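Local coordinates for protein uncharacterized tRNA/rRNA methyltransferase HI0380 (Haemophilus influenzae, PDB 3ILK) that is uncharacterised but probably binds tRNA or rRNA and methylates it with S-adenosyl-L-methionine, as a member of the TrmH family with a SPOUT-type fold, at residues 184-189 with 221-226; 188-193 with 207-212. All coordinates share one frame; numbering follows the deposited sequence.

Interaction 1 of 2, residues 184-189 with 221-226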
loop_
_atom_site.group_PDB
_atom_site.type_symbol
_atom_site.label_atom_id
_atom_site.label_comp_id
_atom_site.label_asym_id
_atom_site.label_seq_id
_atom_site.Cartn_x
_atom_site.Cartn_y
_atom_site.Cartn_z
ATOM N N ALA A 184 -13.910 -18.952 30.147
ATOM C CA ALA A 184 -13.473 -19.771 31.237
ATOM C C ALA A 184 -13.707 -21.219 30.866
ATOM O O ALA A 184 -12.816 -22.043 31.040
ATOM C CB ALA A 184 -14.254 -19.396 32.559
ATOM N N TYR A 185 -14.882 -21.526 30.324
ATOM C CA TYR A 185 -15.171 -22.892 29.932
ATOM C C TYR A 185 -14.080 -23.363 28.981
ATOM O O TYR A 185 -13.596 -24.493 29.092
ATOM C CB TYR A 185 -16.529 -23.002 29.238
ATOM C CG TYR A 185 -16.859 -24.427 28.853
ATOM C CD1 TYR A 185 -17.730 -25.168 29.648
ATOM C CD2 TYR A 185 -16.278 -25.052 27.696
ATOM C CE1 TYR A 185 -18.044 -26.458 29.356
ATOM C CE2 TYR A 185 -16.588 -26.362 27.391
ATOM C CZ TYR A 185 -17.485 -27.054 28.242
ATOM O OH TYR A 185 -17.880 -28.344 28.021
ATOM N N PHE A 186 -13.700 -22.479 28.060
ATOM C CA PHE A 186 -12.665 -22.763 27.006
ATOM C C PHE A 186 -11.302 -23.078 27.617
ATOM O O PHE A 186 -10.499 -23.825 27.034
ATOM C CB PHE A 186 -12.492 -21.531 26.102
ATOM C CG PHE A 186 -11.254 -21.594 25.162
ATOM C CD1 PHE A 186 -11.123 -22.606 24.263
ATOM C CD2 PHE A 186 -10.246 -20.620 25.220
ATOM C CE1 PHE A 186 -10.012 -22.664 23.393
ATOM C CE2 PHE A 186 -9.139 -20.683 24.403
ATOM C CZ PHE A 186 -9.025 -21.686 23.471
ATOM N N PHE A 187 -10.997 -22.464 28.760
ATOM C CA PHE A 187 -9.693 -22.690 29.384
ATOM C C PHE A 187 -9.690 -24.053 30.057
ATOM O O PHE A 187 -8.793 -24.837 29.809
ATOM C CB PHE A 187 -9.291 -21.572 30.361
ATOM C CG PHE A 187 -9.088 -20.230 29.713
ATOM C CD1 PHE A 187 -8.260 -20.094 28.582
ATOM C CD2 PHE A 187 -9.680 -19.096 30.256
ATOM C CE1 PHE A 187 -8.064 -18.844 27.991
ATOM C CE2 PHE A 187 -9.499 -17.849 29.680
ATOM C CZ PHE A 187 -8.703 -17.719 28.543
ATOM N N ASP A 188 -10.708 -24.356 30.869
ATOM C CA ASP A 188 -10.843 -25.708 31.431
ATOM C C ASP A 188 -10.844 -26.815 30.372
ATOM O O ASP A 188 -10.255 -27.873 30.581
ATOM C CB ASP A 188 -12.077 -25.788 32.335
ATOM C CG ASP A 188 -12.020 -24.766 33.437
ATOM O OD1 ASP A 188 -12.909 -24.726 34.349
ATOM O OD2 ASP A 188 -11.028 -24.001 33.396
ATOM N N TYR A 189 -11.467 -26.544 29.230
ATOM C CA TYR A 189 -11.525 -27.479 28.117
ATOM C C TYR A 189 -10.126 -27.696 27.483
ATOM O O TYR A 189 -9.718 -28.832 27.297
ATOM C CB TYR A 189 -12.570 -26.994 27.094
ATOM C CG TYR A 189 -12.987 -27.978 25.980
ATOM C CD1 TYR A 189 -12.717 -29.352 26.064
ATOM C CD2 TYR A 189 -13.722 -27.518 24.879
ATOM C CE1 TYR A 189 -13.155 -30.229 25.092
ATOM C CE2 TYR A 189 -14.143 -28.387 23.852
ATOM C CZ TYR A 189 -13.858 -29.742 23.971
ATOM O OH TYR A 189 -14.281 -30.616 22.989
ATOM N N ASN A 221 -16.786 -15.492 17.527
ATOM C CA ASN A 221 -16.562 -16.402 16.414
ATOM C C ASN A 221 -15.164 -17.042 16.437
ATOM O O ASN A 221 -15.028 -18.216 16.114
ATOM C CB ASN A 221 -16.913 -15.775 15.057
ATOM C CG ASN A 221 -15.799 -14.958 14.494
ATOM O OD1 ASN A 221 -15.214 -15.309 13.459
ATOM N ND2 ASN A 221 -15.469 -13.852 15.173
ATOM N N GLU A 222 -14.152 -16.280 16.861
ATOM C CA GLU A 222 -12.839 -16.850 17.194
ATOM C C GLU A 222 -12.918 -17.898 18.320
ATOM O O GLU A 222 -12.371 -19.025 18.206
ATOM C CB GLU A 222 -11.859 -15.740 17.576
ATOM C CG GLU A 222 -11.493 -14.817 16.418
ATOM C CD GLU A 222 -10.794 -13.541 16.850
ATOM O OE1 GLU A 222 -10.810 -13.213 18.050
ATOM O OE2 GLU A 222 -10.209 -12.844 15.976
ATOM N N LEU A 223 -13.603 -17.560 19.417
ATOM C CA LEU A 223 -13.791 -18.562 20.455
ATOM C C LEU A 223 -14.440 -19.802 19.819
ATOM O O LEU A 223 -14.000 -20.917 20.061
ATOM C CB LEU A 223 -14.592 -18.007 21.653
ATOM C CG LEU A 223 -14.783 -18.933 22.873
ATOM C CD1 LEU A 223 -13.459 -19.335 23.442
ATOM C CD2 LEU A 223 -15.607 -18.181 23.920
ATOM N N ASN A 224 -15.441 -19.600 18.961
ATOM C CA ASN A 224 -16.104 -20.708 18.280
ATOM C C ASN A 224 -15.157 -21.634 17.527
ATOM O O ASN A 224 -15.211 -22.862 17.685
ATOM C CB ASN A 224 -17.237 -20.206 17.385
ATOM C CG ASN A 224 -18.436 -19.778 18.206
ATOM O OD1 ASN A 224 -18.520 -20.129 19.376
ATOM N ND2 ASN A 224 -19.352 -19.026 17.616
ATOM N N ILE A 225 -14.266 -21.037 16.731
ATOM C CA ILE A 225 -13.271 -21.806 16.039
ATOM C C ILE A 225 -12.403 -22.639 17.021
ATOM O O ILE A 225 -12.224 -23.839 16.816
ATOM C CB ILE A 225 -12.396 -20.879 15.128
ATOM C CG1 ILE A 225 -13.074 -20.652 13.775
ATOM C CG2 ILE A 225 -11.025 -21.476 14.886
ATOM C CD1 ILE A 225 -14.176 -19.613 13.746
ATOM N N LEU A 226 -11.864 -21.996 18.052
ATOM C CA LEU A 226 -10.941 -22.632 19.004
ATOM C C LEU A 226 -11.548 -23.751 19.839
ATOM O O LEU A 226 -10.859 -24.739 20.148
ATOM C CB LEU A 226 -10.354 -21.597 19.971
ATOM C CG LEU A 226 -9.394 -20.532 19.442
ATOM C CD1 LEU A 226 -9.118 -19.506 20.588
ATOM C CD2 LEU A 226 -8.106 -21.114 18.823
#
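Phe186 meets Leu223 and Leu226 where helix 180-197 packs on helix 220-240, the first and last of the three helices of the C-terminal helical bundle. The contact is apolar throughout, all three side chains are buried, and the two backbones come closest at Phe186 and Leu223, whose CA atoms are 7.9 Å apart. The first bond of the Phe186 side chain points to helix 220-240, and chi1 of 168°, which puts CG anti to the backbone N, leaves the ring where the two leucines divide it between them. Leu223 takes the root: its CD1 methyl sits 3.6 Å from Phe186 CB and equally near CG, while the two side chains run past one another in opposite senses. The CB of Leu223 does not itself face helix 180-197, and it is the extension to CD1 that brings this residue into contact. Leu226 takes the outer end of the ring, lying aslant to the phenylalanine side chain, with its CB 3.6 Å from Phe186 CE1 and its CD1 methyl 3.6 Å from Phe186 CZ. Both leucines approach the ring obliquely, so they pack against opposite ends of the side chain. Asn227 and Leu230, further along helix 220-240, also touch Phe186, and Leu226 meets Tyr213 of helix 204-216 in its own chain as well as Tyr213 of the second subunit, so the packing runs on into the dimer. One turn beyond Phe186, a polar link joins the same two helices: the hydroxyl oxygen of Tyr189, OH, is hydrogen-bonded to both Ser231 OG and Glu234 OE1.

Interaction 2 of 2, residues 188-193 with 207-212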
loop_
_atom_site.group_PDB
_atom_site.type_symbol
_atom_site.label_atom_id
_atom_site.label_comp_id
_atom_site.label_asym_id
_atom_site.label_seq_id
_atom_site.Cartn_x
_atom_site.Cartn_y
_atom_site.Cartn_z
ATOM N N ASP A 188 -10.708 -24.356 30.869
ATOM C CA ASP A 188 -10.843 -25.708 31.431
ATOM C C ASP A 188 -10.844 -26.815 30.372
ATOM O O ASP A 188 -10.255 -27.873 30.581
ATOM C CB ASP A 188 -12.077 -25.788 32.335
ATOM C CG ASP A 188 -12.020 -24.766 33.437
ATOM O OD1 ASP A 188 -12.909 -24.726 34.349
ATOM O OD2 ASP A 188 -11.028 -24.001 33.396
ATOM N N TYR A 189 -11.467 -26.544 29.230
ATOM C CA TYR A 189 -11.525 -27.479 28.117
ATOM C C TYR A 189 -10.126 -27.696 27.483
ATOM O O TYR A 189 -9.718 -28.832 27.297
ATOM C CB TYR A 189 -12.570 -26.994 27.094
ATOM C CG TYR A 189 -12.987 -27.978 25.980
ATOM C CD1 TYR A 189 -12.717 -29.352 26.064
ATOM C CD2 TYR A 189 -13.722 -27.518 24.879
ATOM C CE1 TYR A 189 -13.155 -30.229 25.092
ATOM C CE2 TYR A 189 -14.143 -28.387 23.852
ATOM C CZ TYR A 189 -13.858 -29.742 23.971
ATOM O OH TYR A 189 -14.281 -30.616 22.989
ATOM N N THR A 190 -9.421 -26.611 27.138
ATOM C CA THR A 190 -8.010 -26.665 26.722
ATOM C C THR A 190 -7.162 -27.483 27.729
ATOM O O THR A 190 -6.421 -28.393 27.331
ATOM C CB THR A 190 -7.419 -25.238 26.580
ATOM O OG1 THR A 190 -8.164 -24.487 25.607
ATOM C CG2 THR A 190 -5.935 -25.277 26.187
ATOM N N GLU A 191 -7.291 -27.165 29.020
ATOM C CA GLU A 191 -6.538 -27.858 30.085
ATOM C C GLU A 191 -6.780 -29.357 30.113
ATOM O O GLU A 191 -5.836 -30.150 29.978
ATOM C CB GLU A 191 -6.895 -27.349 31.473
ATOM C CG GLU A 191 -6.961 -25.852 31.652
ATOM C CD GLU A 191 -7.189 -25.458 33.102
ATOM O OE1 GLU A 191 -6.677 -26.172 34.005
ATOM O OE2 GLU A 191 -7.880 -24.432 33.335
ATOM N N ARG A 192 -8.041 -29.733 30.341
ATOM C CA ARG A 192 -8.450 -31.133 30.294
ATOM C C ARG A 192 -7.884 -31.882 29.067
ATOM O O ARG A 192 -7.279 -32.952 29.206
ATOM C CB ARG A 192 -9.976 -31.275 30.341
ATOM C CG ARG A 192 -10.390 -32.752 30.342
ATOM C CD ARG A 192 -11.867 -32.973 30.517
ATOM N NE ARG A 192 -12.557 -33.077 29.234
ATOM C CZ ARG A 192 -13.487 -32.224 28.831
ATOM N NH1 ARG A 192 -13.832 -31.208 29.614
ATOM N NH2 ARG A 192 -14.080 -32.393 27.654
ATOM N N ILE A 193 -8.080 -31.316 27.878
ATOM C CA ILE A 193 -7.646 -31.980 26.635
ATOM C C ILE A 193 -6.120 -32.156 26.579
ATOM O O ILE A 193 -5.604 -33.235 26.263
ATOM C CB ILE A 193 -8.211 -31.248 25.370
ATOM C CG1 ILE A 193 -9.717 -31.542 25.194
ATOM C CG2 ILE A 193 -7.400 -31.570 24.090
ATOM C CD1 ILE A 193 -10.077 -33.045 24.996
ATOM N N ARG A 207 -1.457 -20.509 32.474
ATOM C CA ARG A 207 -1.278 -19.120 32.904
ATOM C C ARG A 207 -0.836 -18.260 31.723
ATOM O O ARG A 207 -1.344 -17.146 31.522
ATOM C CB ARG A 207 -0.248 -19.031 34.044
ATOM C CG ARG A 207 -0.129 -17.641 34.658
ATOM C CD ARG A 207 1.148 -17.428 35.467
ATOM N NE ARG A 207 2.350 -17.597 34.658
ATOM C CZ ARG A 207 3.280 -18.526 34.871
ATOM N NH1 ARG A 207 3.169 -19.370 35.892
ATOM N NH2 ARG A 207 4.330 -18.602 34.066
ATOM N N LYS A 208 0.106 -18.793 30.946
ATOM C CA LYS A 208 0.617 -18.087 29.782
ATOM C C LYS A 208 -0.435 -18.041 28.690
ATOM O O LYS A 208 -0.510 -17.063 27.948
ATOM C CB LYS A 208 1.911 -18.719 29.253
ATOM C CG LYS A 208 3.128 -18.497 30.147
ATOM C CD LYS A 208 4.402 -18.384 29.318
ATOM C CE LYS A 208 5.615 -18.893 30.067
ATOM N NZ LYS A 208 6.592 -19.460 29.088
ATOM N N LEU A 209 -1.247 -19.095 28.605
ATOM C CA LEU A 209 -2.330 -19.145 27.624
ATOM C C LEU A 209 -3.428 -18.135 27.912
ATOM O O LEU A 209 -3.907 -17.462 26.989
ATOM C CB LEU A 209 -2.910 -20.557 27.480
ATOM C CG LEU A 209 -2.021 -21.525 26.689
ATOM C CD1 LEU A 209 -2.513 -22.935 26.924
ATOM C CD2 LEU A 209 -1.956 -21.214 25.185
ATOM N N LYS A 210 -3.822 -18.021 29.183
ATOM C CA LYS A 210 -4.848 -17.058 29.559
ATOM C C LYS A 210 -4.334 -15.658 29.242
ATOM O O LYS A 210 -5.020 -14.861 28.613
ATOM C CB LYS A 210 -5.235 -17.204 31.041
ATOM C CG LYS A 210 -5.969 -18.511 31.318
ATOM C CD LYS A 210 -6.094 -18.796 32.812
ATOM C CE LYS A 210 -6.363 -20.273 33.021
ATOM N NZ LYS A 210 -7.223 -20.550 34.179
ATOM N N ARG A 211 -3.102 -15.384 29.648
ATOM C CA ARG A 211 -2.466 -14.112 29.363
ATOM C C ARG A 211 -2.550 -13.795 27.856
ATOM O O ARG A 211 -2.981 -12.714 27.454
ATOM C CB ARG A 211 -1.024 -14.162 29.851
ATOM C CG ARG A 211 -0.309 -12.839 29.843
ATOM C CD ARG A 211 1.181 -13.075 29.993
ATOM N NE ARG A 211 1.962 -11.884 29.686
ATOM C CZ ARG A 211 2.688 -11.719 28.583
ATOM N NH1 ARG A 211 2.748 -12.672 27.658
ATOM N NH2 ARG A 211 3.364 -10.596 28.406
ATOM N N LEU A 212 -2.161 -14.764 27.037
ATOM C CA LEU A 212 -2.214 -14.641 25.581
ATOM C C LEU A 212 -3.624 -14.313 25.073
ATOM O O LEU A 212 -3.807 -13.359 24.301
ATOM C CB LEU A 212 -1.746 -15.948 24.946
ATOM C CG LEU A 212 -2.103 -16.148 23.470
ATOM C CD1 LEU A 212 -1.368 -15.117 22.640
ATOM C CD2 LEU A 212 -1.783 -17.563 23.058
#
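In the C-terminal helical bundle, consecutive helices 180-197 and 204-216 meet through Thr190 against Leu209 and Glu191 against Lys210. The contact is light, burying 88 Å² in all, and the nearest CA atoms, those of Thr190 and Leu209, are 9.5 Å apart. Its apolar half is a methyl-to-methyl meeting, with Thr190 CG2 4.2 Å from Leu209 CD1. Thr190 has its OG1 beside the backbone N (chi1 -59°), which leaves CG2 to face Leu209 while the hydroxyl turns back to the carbonyl oxygen of Phe186, one turn earlier, so this buried hydroxyl has its hydrogen-bond partner within its own helix. Helix 220-240 completes the three-helix bundle; Leu230 of that third helix and Met206 both touch Thr190, whereas Leu209 also packs on Met229 of the second subunit. The polar half lies at the more open side of the interface. Here the extended chain of Glu191 and the lysine chain of Lys210, which bends at its last torsion (chi4 -147°), cross at about a right angle. Glu191 OE2 stands 4.0 Å from Lys210 NZ, too far for a salt bridge, although the opposite charges should still attract. Asp188 brings a second carboxylate into the same neighbourhood: its OD2 is 3.2 Å from Glu191 OE2, an approach of two acceptors, and 5.2 Å from Lys210 NZ. Crowding of this kind would be expected to raise the proton affinity of one of the acids, an effect that the nearby ammonium group probably offsets in part. Met206, in the first turn of helix 204-216, also touches the Glu191 side chain.

In the fold
Both contacts use helix 180-197 and share Asp188 and Tyr189; their centres lie 9 Å apart. Interaction 2 joins this helix to the next one in the chain, 204-216, and interaction 1 joins it to the last, 220-240, so together they place the first helix of the C-terminal bundle against both of its partners. They meet directly where Phe187 CD1 packs on Lys210 CG at 3.9 Å. The contacts lie away from the S-adenosyl-L-methionine site inferred by similarity, their centres about 37 and 40 Å from the centre of the chain. Both reach the second subunit, which places the bundle at the dimer interface.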